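Carbonic anhydrase (Sordaria macrospora, PDB 4O1J) probably catalyses the reversible hydration of carbon dioxide to hydrogencarbonate, as a tetramer with one zinc ion bound per subunit. Local coordinates at residues C56-C61 with H112-G116; F75-N79 with N90-V94; I83-T87 with K172-N176; A118-L122 with R158-A163. All blocks are in the same frame, centred on the assembly; numbering follows the deposited sequence.

How the contacts relate
Contact 1 is a buried zinc site with an aspartate-arginine pair, built from loops at the ends of strands 51-56 and 106-112. Contact 2, also buried, touches it where Asn79 and Arg78 meet Ser57 and Cys56, and sets strand 74-79 against helix 89-100, mixing apolar and polar groups; both contacts reach the second subunit. The loop between that strand and helix supplies contact 3, which is apolar and borders the third subunit. Contacts 3 and 4 share helix 155-176. Contact 4, mainly apolar across its helices and only partly buried, packs against the zinc loop of contact 1, and no other chain touches its two segments.

Contact 1: residues C56-C61 with H112-G116; sequences CSDSRC and HSACG. With ZN (zinc ion), chain C.
The zinc site of a beta-class carbonic anhydrase is put together here, Cys56 coming from one loop and His112 and Cys115 from the other. The metal lies 2.3 Å from Cys56 SG, 2.3 Å from His112 NE2 and 2.4 Å from Cys115 SG, and Cys115 is also the N-cap of helix 116-122. CG of His112 is placed between its backbone N and carbonyl carbon (chi1 75°), which swings the imidazole in toward the metal. Cys56 CB meets that ring at its edge, while its two faces take Cys115 CB and, on the opposite side, Cys61 SG, 3.8 Å from the ring centroid. Asp58 OD2 stops 3.8 Å from the zinc, the carboxylate plane turned 69° from the imidazole. Arg60 holds this carboxylate side-on, with NE 2.8 Å from Asp58 OD1 and NH2 3.0 Å from Asp58 OD2. OD1 gives its syn lone pair to NE and its anti lone pair to the backbone N of Arg60, closing an Asx turn. The same NH2 bridges to Ala114 O at 2.8 Å, a bent bond (130°) made from above the carbonyl plane, and NH1 reaches Leu43 O of the second subunit. A leucine in place of Arg60 would probably cost the Asp58 carboxylate its side-on grip, leaving the backbone N bond to OD1, and Ala114 O this donor. With Asp58 tied to Arg60 and not to the metal, the site is consistent with the open state of type I beta-class enzymes, in which a water or hydroxide would be expected as the fourth ligand.

Contact 2: residues F75-N79 with N90-V94; sequences FVHRN and NTTAV
The imidazole of His77 takes Thr91 CA over one face, a CH-pi contact 4.1 Å from the ring centroid, while the Phe75 ring has Val94 O at its edge, in plane. Val94 fits between Phe75 and His77: its CG1 is 3.8 Å from Phe75 CE2 and 3.7 Å from His77 CB, and its CG2 leans toward His77 ND1. With CG of His77 anti to the backbone N (chi1 173°), the ring extends from the strand toward the helix. There His77 NE2 lies 3.0 Å from Thr91 OG1, and His77 CE1 is 3.4 Å from Asn90 OD1, with the amide tilted 47° from the ring. ND1 donates a hydrogen bond to Arg78 O of the second subunit, and Asn90 ND2 one to Asp88 OD1 of that same subunit. An alanine at His77 would probably open a gap beneath Thr91 and leave Arg78 O of the second subunit without its donor. Strand 75-79 and helix 90-94 run nearly antiparallel, axes 9.1 Å apart, as expected in a beta-alpha-beta unit: the chain leaves strand 74-79, returns along helix 89-100 and, crossing over strand 51-56, enters the parallel strand 106-112, with this unit bordering the dimer partner.

Contact 3: residues I83-T87 with K172-N176; sequences IVSPT and KVLMN
Loop 83-87 passes alongside helix 172-176 near the end of the long helix 155-176, and the backbones come closest where Pro86 CA lies 6.3 Å from Val173 CA. Val173 points toward the loop and straddles the carbonyl of Val84: its CG1 and CG2 are each 3.7 Å from Val84 O. CG1, anti to the backbone N of Val173 (chi1 175°), is the methyl that also serves the rest of the loop. It touches the proline ring at Pro86 CG, 3.9 Å away, meeting it at about a right angle, and it lies 4.0 Å from Val84 CG1 as the two valines slide past each other in opposite directions. Val84 in turn reaches Leu174. The first bond of that leucine does not aim at the loop, but its end comes nearer, bringing Leu174 CD2 to 3.6 Å from Val84 CG1, again with the side chains roughly perpendicular. Val84 and Leu174 both continue onto Ile54 and Leu109 of the central sheet, so this end of the patch joins the core beneath the strands. The other end faces the third subunit, where Pro86 packs on Leu136 of that chain and Ser85, whose CB points away from the helix, bonds through OG to Thr87 OG1 of it. Between loop and helix the adhesion is therefore one of methyl groups, the proline ring and the Val84 carbonyl in van der Waals contact. It depends on that closeness and on burial of apolar surface, some 198 Å² in all, while the hydroxyls of Ser85 and Thr87 bond to the neighbouring chain.

Contact 4: residues A118-L122 with R158-A163; sequences AAGAL and RVIRIA
Helices 118-122 and 158-163 cross nearly at right angles, 102° between their directions, with the axes 9.1 Å apart at closest approach. Alanines bring the backbones close: Ala118 CA is 5.7 Å from Ala163 CA, and Ala119 CA is 5.6 Å from Val159 CA. Ala118 CB sits over the second helix, 3.7 Å from Ile162 CG2, with Val159 CG1 and Ala163 CB close by. One turn on, Leu122 reaches across with a single branch. Its CD1 settles among Arg158 CG, the backbone of Val159 and Ile162, lying 3.7 Å from Val159 CA and 3.6 Å from Ile162 CG2. With CG1 of Ile162 anti to the backbone N (chi1 -172°), that CG2 methyl falls between N and the carbonyl carbon, which lets it serve Ala118 and Leu122 together, the leucine and isoleucine sliding past each other in opposite directions. Val159 CG2 adds a looser touch on Ala119 CB at 4.2 Å. Helix 118-122 follows closely on the zinc ligand Cys115. Around the crossing, Ile162 also packs on Leu138 and Val141 of helix 136-144, Leu122 on Arg142 of that helix, and both on Leu149 of helix 146-151, while Ala163 rests on Phe195 of strand 190-197.

Contact 1: residues C56-C61 with H112-G116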
loop_
_atom_site.group_PDB
_atom_site.type_symbol
_atom_site.label_atom_id
_atom_site.label_comp_id
_atom_site.label_asym_id
_atom_site.label_seq_id
_atom_site.Cartn_x
_atom_site.Cartn_y
_atom_site.Cartn_z
ATOM N N CYS A 56 -10.408 2.434 -15.055
ATOM C CA CYS A 56 -10.776 3.502 -14.142
ATOM C C CYS A 56 -12.107 3.182 -13.481
ATOM O O CYS A 56 -13.001 2.630 -14.107
ATOM C CB CYS A 56 -10.845 4.848 -14.867
ATOM S SG CYS A 56 -11.020 6.278 -13.754
ATOM N N SER A 57 -12.226 3.564 -12.217
ATOM C CA SER A 57 -13.414 3.338 -11.407
ATOM C C SER A 57 -14.648 4.041 -11.960
ATOM O O SER A 57 -15.772 3.724 -11.563
ATOM C CB SER A 57 -13.152 3.821 -9.973
ATOM O OG SER A 57 -12.375 2.885 -9.247
ATOM N N ASP A 58 -14.410 4.972 -12.886
ATOM C CA ASP A 58 -15.432 5.771 -13.564
ATOM C C ASP A 58 -16.710 4.984 -13.840
ATOM O O ASP A 58 -16.664 3.850 -14.333
ATOM C CB ASP A 58 -14.856 6.308 -14.879
ATOM C CG ASP A 58 -15.584 7.537 -15.392
ATOM O OD1 ASP A 58 -16.715 7.391 -15.912
ATOM O OD2 ASP A 58 -15.014 8.651 -15.291
ATOM N N SER A 59 -17.851 5.584 -13.511
ATOM C CA SER A 59 -19.132 4.899 -13.650
ATOM C C SER A 59 -19.466 4.644 -15.120
ATOM O O SER A 59 -20.270 3.768 -15.451
ATOM C CB SER A 59 -20.259 5.704 -12.981
ATOM O OG SER A 59 -20.372 7.016 -13.515
ATOM N N ARG A 60 -18.821 5.397 -16.000
ATOM C CA ARG A 60 -19.110 5.309 -17.417
ATOM C C ARG A 60 -18.255 4.246 -18.114
ATOM O O ARG A 60 -18.333 4.073 -19.329
ATOM C CB ARG A 60 -18.903 6.677 -18.056
ATOM C CG ARG A 60 -19.666 7.779 -17.343
ATOM C CD ARG A 60 -19.225 9.145 -17.812
ATOM N NE ARG A 60 -17.914 9.503 -17.283
ATOM C CZ ARG A 60 -17.238 10.596 -17.628
ATOM N NH1 ARG A 60 -17.743 11.445 -18.516
ATOM N NH2 ARG A 60 -16.047 10.834 -17.093
ATOM N N CYS A 61 -17.459 3.513 -17.344
ATOM C CA CYS A 61 -16.564 2.521 -17.937
ATOM C C CYS A 61 -16.722 1.078 -17.441
ATOM O O CYS A 61 -15.723 0.464 -17.066
ATOM C CB CYS A 61 -15.116 2.948 -17.702
ATOM S SG CYS A 61 -14.674 4.556 -18.390
ATOM N N HIS A 112 -9.378 6.302 -20.442
ATOM C CA HIS A 112 -10.551 6.881 -21.082
ATOM C C HIS A 112 -10.565 8.406 -21.048
ATOM O O HIS A 112 -9.812 9.040 -20.307
ATOM C CB HIS A 112 -11.827 6.366 -20.425
ATOM C CG HIS A 112 -12.099 6.976 -19.086
ATOM N ND1 HIS A 112 -12.860 8.114 -18.929
ATOM C CD2 HIS A 112 -11.721 6.603 -17.841
ATOM C CE1 HIS A 112 -12.936 8.418 -17.647
ATOM N NE2 HIS A 112 -12.253 7.517 -16.964
ATOM N N SER A 113 -11.448 8.978 -21.862
ATOM C CA SER A 113 -11.643 10.417 -21.949
ATOM C C SER A 113 -12.493 10.948 -20.791
ATOM O O SER A 113 -13.289 10.213 -20.208
ATOM C CB SER A 113 -12.287 10.771 -23.292
ATOM O OG SER A 113 -13.450 9.991 -23.528
ATOM N N ALA A 114 -12.321 12.230 -20.478
ATOM C CA ALA A 114 -13.016 12.891 -19.368
ATOM C C ALA A 114 -12.701 12.213 -18.035
ATOM O O ALA A 114 -13.571 12.082 -17.174
ATOM C CB ALA A 114 -14.523 12.927 -19.608
ATOM N N CYS A 115 -11.450 11.786 -17.876
ATOM C CA CYS A 115 -11.006 11.174 -16.638
ATOM C C CYS A 115 -10.783 12.241 -15.569
ATOM O O CYS A 115 -9.993 13.174 -15.752
ATOM C CB CYS A 115 -9.725 10.371 -16.868
ATOM S SG CYS A 115 -9.269 9.265 -15.514
ATOM N N GLY A 116 -11.475 12.085 -14.446
ATOM C CA GLY A 116 -11.403 13.040 -13.360
ATOM C C GLY A 116 -10.046 13.053 -12.691
ATOM O O GLY A 116 -9.575 14.107 -12.270
HETATM ZN ZN ZN C . -11.281 8.150 -15.000
#

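Contact 2: residues F75-N79 with N90-V94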
loop_
_atom_site.group_PDB
_atom_site.type_symbol
_atom_site.label_atom_id
_atom_site.label_comp_id
_atom_site.label_asym_id
_atom_site.label_seq_id
_atom_site.Cartn_x
_atom_site.Cartn_y
_atom_site.Cartn_z
ATOM N N PHE A 75 -12.069 -10.705 -16.047
ATOM C CA PHE A 75 -11.578 -10.544 -14.675
ATOM C C PHE A 75 -11.073 -9.110 -14.502
ATOM O O PHE A 75 -10.215 -8.686 -15.264
ATOM C CB PHE A 75 -10.454 -11.554 -14.427
ATOM C CG PHE A 75 -10.145 -11.807 -12.982
ATOM C CD1 PHE A 75 -11.028 -12.514 -12.175
ATOM C CD2 PHE A 75 -8.943 -11.378 -12.438
ATOM C CE1 PHE A 75 -10.728 -12.767 -10.844
ATOM C CE2 PHE A 75 -8.635 -11.626 -11.110
ATOM C CZ PHE A 75 -9.529 -12.319 -10.311
ATOM N N VAL A 76 -11.578 -8.341 -13.537
ATOM C CA VAL A 76 -11.249 -6.912 -13.577
ATOM C C VAL A 76 -10.761 -6.287 -12.265
ATOM O O VAL A 76 -11.199 -6.640 -11.170
ATOM C CB VAL A 76 -12.472 -6.069 -14.105
ATOM C CG1 VAL A 76 -13.657 -6.957 -14.408
ATOM C CG2 VAL A 76 -12.883 -4.959 -13.142
ATOM N N HIS A 77 -9.820 -5.359 -12.417
ATOM C CA HIS A 77 -9.419 -4.451 -11.361
ATOM C C HIS A 77 -9.688 -3.023 -11.825
ATOM O O HIS A 77 -9.365 -2.641 -12.957
ATOM C CB HIS A 77 -7.942 -4.639 -11.003
ATOM C CG HIS A 77 -7.416 -3.619 -10.038
ATOM N ND1 HIS A 77 -7.856 -3.525 -8.737
ATOM C CD2 HIS A 77 -6.472 -2.658 -10.186
ATOM C CE1 HIS A 77 -7.216 -2.544 -8.125
ATOM N NE2 HIS A 77 -6.370 -2.004 -8.984
ATOM N N ARG A 78 -10.292 -2.240 -10.944
ATOM C CA ARG A 78 -10.603 -0.853 -11.245
ATOM C C ARG A 78 -10.230 0.055 -10.093
ATOM O O ARG A 78 -10.555 -0.221 -8.934
ATOM C CB ARG A 78 -12.085 -0.672 -11.574
ATOM C CG ARG A 78 -12.511 -1.153 -12.944
ATOM C CD ARG A 78 -13.522 -0.181 -13.503
ATOM N NE ARG A 78 -14.867 -0.729 -13.614
ATOM C CZ ARG A 78 -15.962 0.010 -13.772
ATOM N NH1 ARG A 78 -15.881 1.334 -13.810
ATOM N NH2 ARG A 78 -17.143 -0.579 -13.879
ATOM N N ASN A 79 -9.523 1.127 -10.415
ATOM C CA ASN A 79 -9.197 2.131 -9.411
ATOM C C ASN A 79 -9.286 3.532 -9.994
ATOM O O ASN A 79 -9.678 3.710 -11.146
ATOM C CB ASN A 79 -7.807 1.883 -8.827
ATOM C CG ASN A 79 -6.716 1.896 -9.879
ATOM O OD1 ASN A 79 -6.500 2.899 -10.569
ATOM N ND2 ASN A 79 -5.993 0.788 -9.983
ATOM N N ASN A 90 -2.524 -4.043 -3.811
ATOM C CA ASN A 90 -3.900 -4.256 -4.246
ATOM C C ASN A 90 -3.968 -4.704 -5.710
ATOM O O ASN A 90 -4.587 -5.723 -6.027
ATOM C CB ASN A 90 -4.711 -2.971 -4.043
ATOM C CG ASN A 90 -6.204 -3.173 -4.232
ATOM O OD1 ASN A 90 -6.642 -3.937 -5.095
ATOM N ND2 ASN A 90 -6.998 -2.461 -3.438
ATOM N N THR A 91 -3.327 -3.937 -6.591
ATOM C CA THR A 91 -3.338 -4.216 -8.024
ATOM C C THR A 91 -2.533 -5.478 -8.322
ATOM O O THR A 91 -2.946 -6.330 -9.123
ATOM C CB THR A 91 -2.758 -3.025 -8.841
ATOM O OG1 THR A 91 -3.446 -1.812 -8.496
ATOM C CG2 THR A 91 -2.910 -3.259 -10.327
ATOM N N THR A 92 -1.402 -5.611 -7.634
ATOM C CA THR A 92 -0.484 -6.723 -7.848
ATOM C C THR A 92 -1.129 -8.051 -7.475
ATOM O O THR A 92 -0.815 -9.087 -8.062
ATOM C CB THR A 92 0.806 -6.544 -7.026
ATOM O OG1 THR A 92 1.384 -5.267 -7.328
ATOM C CG2 THR A 92 1.815 -7.656 -7.336
ATOM N N ALA A 93 -2.041 -8.018 -6.509
ATOM C CA ALA A 93 -2.773 -9.222 -6.138
ATOM C C ALA A 93 -3.704 -9.673 -7.268
ATOM O O ALA A 93 -3.773 -10.865 -7.589
ATOM C CB ALA A 93 -3.559 -8.989 -4.860
ATOM N N VAL A 94 -4.397 -8.716 -7.884
ATOM C CA VAL A 94 -5.323 -9.033 -8.966
ATOM C C VAL A 94 -4.551 -9.566 -10.159
ATOM O O VAL A 94 -4.949 -10.557 -10.774
ATOM C CB VAL A 94 -6.157 -7.804 -9.410
ATOM C CG1 VAL A 94 -7.042 -8.170 -10.579
ATOM C CG2 VAL A 94 -6.994 -7.269 -8.254
#

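Contact 3: residues I83-T87 with K172-N176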
loop_
_atom_site.group_PDB
_atom_site.type_symbol
_atom_site.label_atom_id
_atom_site.label_comp_id
_atom_site.label_asym_id
_atom_site.label_seq_id
_atom_site.Cartn_x
_atom_site.Cartn_y
_atom_site.Cartn_z
ATOM N N ILE A 83 -4.604 3.541 -12.559
ATOM C CA ILE A 83 -3.176 3.678 -12.340
ATOM C C ILE A 83 -2.545 2.367 -11.892
ATOM O O ILE A 83 -2.995 1.748 -10.932
ATOM C CB ILE A 83 -2.890 4.769 -11.298
ATOM C CG1 ILE A 83 -3.185 6.148 -11.899
ATOM C CG2 ILE A 83 -1.450 4.682 -10.801
ATOM C CD1 ILE A 83 -2.954 7.303 -10.947
ATOM N N VAL A 84 -1.502 1.949 -12.601
ATOM C CA VAL A 84 -0.757 0.757 -12.223
ATOM C C VAL A 84 0.570 1.151 -11.586
ATOM O O VAL A 84 1.509 1.572 -12.266
ATOM C CB VAL A 84 -0.489 -0.161 -13.424
ATOM C CG1 VAL A 84 0.186 -1.451 -12.956
ATOM C CG2 VAL A 84 -1.788 -0.457 -14.165
ATOM N N SER A 85 0.637 0.992 -10.271
ATOM C CA SER A 85 1.815 1.364 -9.510
ATOM C C SER A 85 2.623 0.118 -9.157
ATOM O O SER A 85 2.056 -0.914 -8.796
ATOM C CB SER A 85 1.409 2.131 -8.248
ATOM O OG SER A 85 2.533 2.441 -7.451
ATOM N N PRO A 86 3.952 0.203 -9.290
ATOM C CA PRO A 86 4.858 -0.925 -9.045
ATOM C C PRO A 86 4.698 -1.609 -7.683
ATOM O O PRO A 86 4.650 -2.837 -7.645
ATOM C CB PRO A 86 6.241 -0.275 -9.156
ATOM C CG PRO A 86 6.034 0.822 -10.144
ATOM C CD PRO A 86 4.668 1.369 -9.838
ATOM N N THR A 87 4.596 -0.849 -6.596
ATOM C CA THR A 87 4.557 -1.466 -5.268
ATOM C C THR A 87 3.152 -1.599 -4.701
ATOM O O THR A 87 2.988 -2.057 -3.569
ATOM C CB THR A 87 5.404 -0.691 -4.228
ATOM O OG1 THR A 87 4.850 0.613 -4.025
ATOM C CG2 THR A 87 6.865 -0.572 -4.671
ATOM N N LYS A 172 4.171 0.225 -19.377
ATOM C CA LYS A 172 5.589 -0.011 -19.051
ATOM C C LYS A 172 5.753 -0.747 -17.712
ATOM O O LYS A 172 6.509 -1.741 -17.609
ATOM C CB LYS A 172 6.358 1.311 -19.021
ATOM C CG LYS A 172 6.480 1.962 -20.395
ATOM C CD LYS A 172 7.134 3.326 -20.314
ATOM C CE LYS A 172 7.032 4.063 -21.639
ATOM N NZ LYS A 172 7.555 5.456 -21.547
ATOM N N VAL A 173 5.008 -0.290 -16.703
ATOM C CA VAL A 173 5.040 -0.940 -15.392
ATOM C C VAL A 173 4.583 -2.408 -15.456
ATOM O O VAL A 173 5.239 -3.292 -14.890
ATOM C CB VAL A 173 4.165 -0.190 -14.368
ATOM C CG1 VAL A 173 4.118 -0.950 -13.044
ATOM C CG2 VAL A 173 4.690 1.220 -14.157
ATOM N N LEU A 174 3.474 -2.662 -16.153
ATOM C CA LEU A 174 2.970 -4.025 -16.350
ATOM C C LEU A 174 4.000 -4.927 -17.047
ATOM O O LEU A 174 4.127 -6.121 -16.738
ATOM C CB LEU A 174 1.677 -4.002 -17.177
ATOM C CG LEU A 174 0.423 -3.387 -16.548
ATOM C CD1 LEU A 174 -0.707 -3.296 -17.554
ATOM C CD2 LEU A 174 -0.008 -4.201 -15.348
ATOM N N MET A 175 4.721 -4.341 -17.999
ATOM C CA MET A 175 5.704 -5.066 -18.784
ATOM C C MET A 175 6.959 -5.317 -17.965
ATOM O O MET A 175 7.786 -6.155 -18.329
ATOM C CB MET A 175 6.057 -4.295 -20.059
ATOM C CG MET A 175 4.884 -4.069 -21.010
ATOM S SD MET A 175 4.420 -5.520 -21.972
ATOM C CE MET A 175 5.720 -5.542 -23.210
ATOM N N ASN A 176 7.104 -4.602 -16.854
ATOM C CA ASN A 176 8.223 -4.886 -15.953
ATOM C C ASN A 176 7.839 -5.756 -14.755
ATOM O O ASN A 176 8.697 -6.192 -13.986
ATOM C CB ASN A 176 8.846 -3.579 -15.477
ATOM C CG ASN A 176 9.588 -2.863 -16.585
ATOM O OD1 ASN A 176 10.077 -3.497 -17.529
ATOM N ND2 ASN A 176 9.642 -1.532 -16.504
#

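Contact 4: residues A118-L122 with R158-A163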
loop_
_atom_site.group_PDB
_atom_site.type_symbol
_atom_site.label_atom_id
_atom_site.label_comp_id
_atom_site.label_asym_id
_atom_site.label_seq_id
_atom_site.Cartn_x
_atom_site.Cartn_y
_atom_site.Cartn_z
ATOM N N ALA A 118 -7.214 12.305 -14.154
ATOM C CA ALA A 118 -6.349 12.972 -15.123
ATOM C C ALA A 118 -6.425 14.499 -14.978
ATOM O O ALA A 118 -5.400 15.191 -14.890
ATOM C CB ALA A 118 -6.728 12.550 -16.536
ATOM N N ALA A 119 -7.652 15.015 -14.967
ATOM C CA ALA A 119 -7.901 16.437 -14.772
ATOM C C ALA A 119 -7.337 16.925 -13.439
ATOM O O ALA A 119 -6.790 18.027 -13.345
ATOM C CB ALA A 119 -9.398 16.726 -14.852
ATOM N N GLY A 120 -7.476 16.092 -12.412
ATOM C CA GLY A 120 -6.948 16.394 -11.096
ATOM C C GLY A 120 -5.441 16.519 -11.145
ATOM O O GLY A 120 -4.857 17.394 -10.507
ATOM N N ALA A 121 -4.805 15.645 -11.919
ATOM C CA ALA A 121 -3.356 15.686 -12.058
ATOM C C ALA A 121 -2.918 16.920 -12.840
ATOM O O ALA A 121 -1.827 17.444 -12.622
ATOM C CB ALA A 121 -2.856 14.424 -12.740
ATOM N N LEU A 122 -3.781 17.400 -13.732
ATOM C CA LEU A 122 -3.456 18.588 -14.520
ATOM C C LEU A 122 -3.612 19.896 -13.739
ATOM O O LEU A 122 -2.914 20.874 -14.015
ATOM C CB LEU A 122 -4.314 18.630 -15.786
ATOM C CG LEU A 122 -3.882 17.678 -16.903
ATOM C CD1 LEU A 122 -4.913 17.670 -18.018
ATOM C CD2 LEU A 122 -2.509 18.064 -17.445
ATOM N N ARG A 158 -6.395 17.950 -23.682
ATOM C CA ARG A 158 -5.260 17.924 -22.772
ATOM C C ARG A 158 -5.491 16.817 -21.745
ATOM O O ARG A 158 -4.576 16.047 -21.415
ATOM C CB ARG A 158 -5.076 19.280 -22.077
ATOM C CG ARG A 158 -3.722 19.453 -21.402
ATOM C CD ARG A 158 -3.622 20.758 -20.619
ATOM N NE ARG A 158 -3.755 21.939 -21.466
ATOM C CZ ARG A 158 -4.779 22.787 -21.409
ATOM N NH1 ARG A 158 -5.766 22.584 -20.544
ATOM N NH2 ARG A 158 -4.819 23.839 -22.216
ATOM N N VAL A 159 -6.729 16.729 -21.260
ATOM C CA VAL A 159 -7.102 15.683 -20.314
ATOM C C VAL A 159 -7.008 14.309 -20.978
ATOM O O VAL A 159 -6.481 13.356 -20.386
ATOM C CB VAL A 159 -8.518 15.915 -19.764
ATOM C CG1 VAL A 159 -8.999 14.702 -18.969
ATOM C CG2 VAL A 159 -8.540 17.176 -18.916
ATOM N N ILE A 160 -7.480 14.229 -22.223
ATOM C CA ILE A 160 -7.388 12.994 -22.996
ATOM C C ILE A 160 -5.920 12.605 -23.169
ATOM O O ILE A 160 -5.540 11.443 -22.964
ATOM C CB ILE A 160 -8.061 13.138 -24.395
ATOM C CG1 ILE A 160 -9.584 13.190 -24.266
ATOM C CG2 ILE A 160 -7.683 11.981 -25.307
ATOM C CD1 ILE A 160 -10.291 13.479 -25.564
ATOM N N ARG A 161 -5.086 13.587 -23.501
ATOM C CA ARG A 161 -3.679 13.303 -23.749
ATOM C C ARG A 161 -2.974 12.785 -22.496
ATOM O O ARG A 161 -2.284 11.756 -22.540
ATOM C CB ARG A 161 -2.964 14.542 -24.275
ATOM C CG ARG A 161 -1.545 14.258 -24.696
ATOM C CD ARG A 161 -1.542 13.135 -25.724
ATOM N NE ARG A 161 -0.195 12.661 -26.021
ATOM C CZ ARG A 161 0.083 11.456 -26.514
ATOM N NH1 ARG A 161 -0.895 10.588 -26.745
ATOM N NH2 ARG A 161 1.345 11.111 -26.750
ATOM N N ILE A 162 -3.163 13.472 -21.372
ATOM C CA ILE A 162 -2.515 13.026 -20.145
ATOM C C ILE A 162 -3.049 11.646 -19.744
ATOM O O ILE A 162 -2.291 10.825 -19.218
ATOM C CB ILE A 162 -2.688 14.063 -18.987
ATOM C CG1 ILE A 162 -1.842 13.676 -17.775
ATOM C CG2 ILE A 162 -4.114 14.147 -18.526
ATOM C CD1 ILE A 162 -0.380 13.554 -18.051
ATOM N N ALA A 163 -4.310 11.349 -20.071
ATOM C CA ALA A 163 -4.860 10.023 -19.764
ATOM C C ALA A 163 -4.211 8.920 -20.617
ATOM O O ALA A 163 -3.953 7.801 -20.129
ATOM C CB ALA A 163 -6.358 10.022 -19.946
#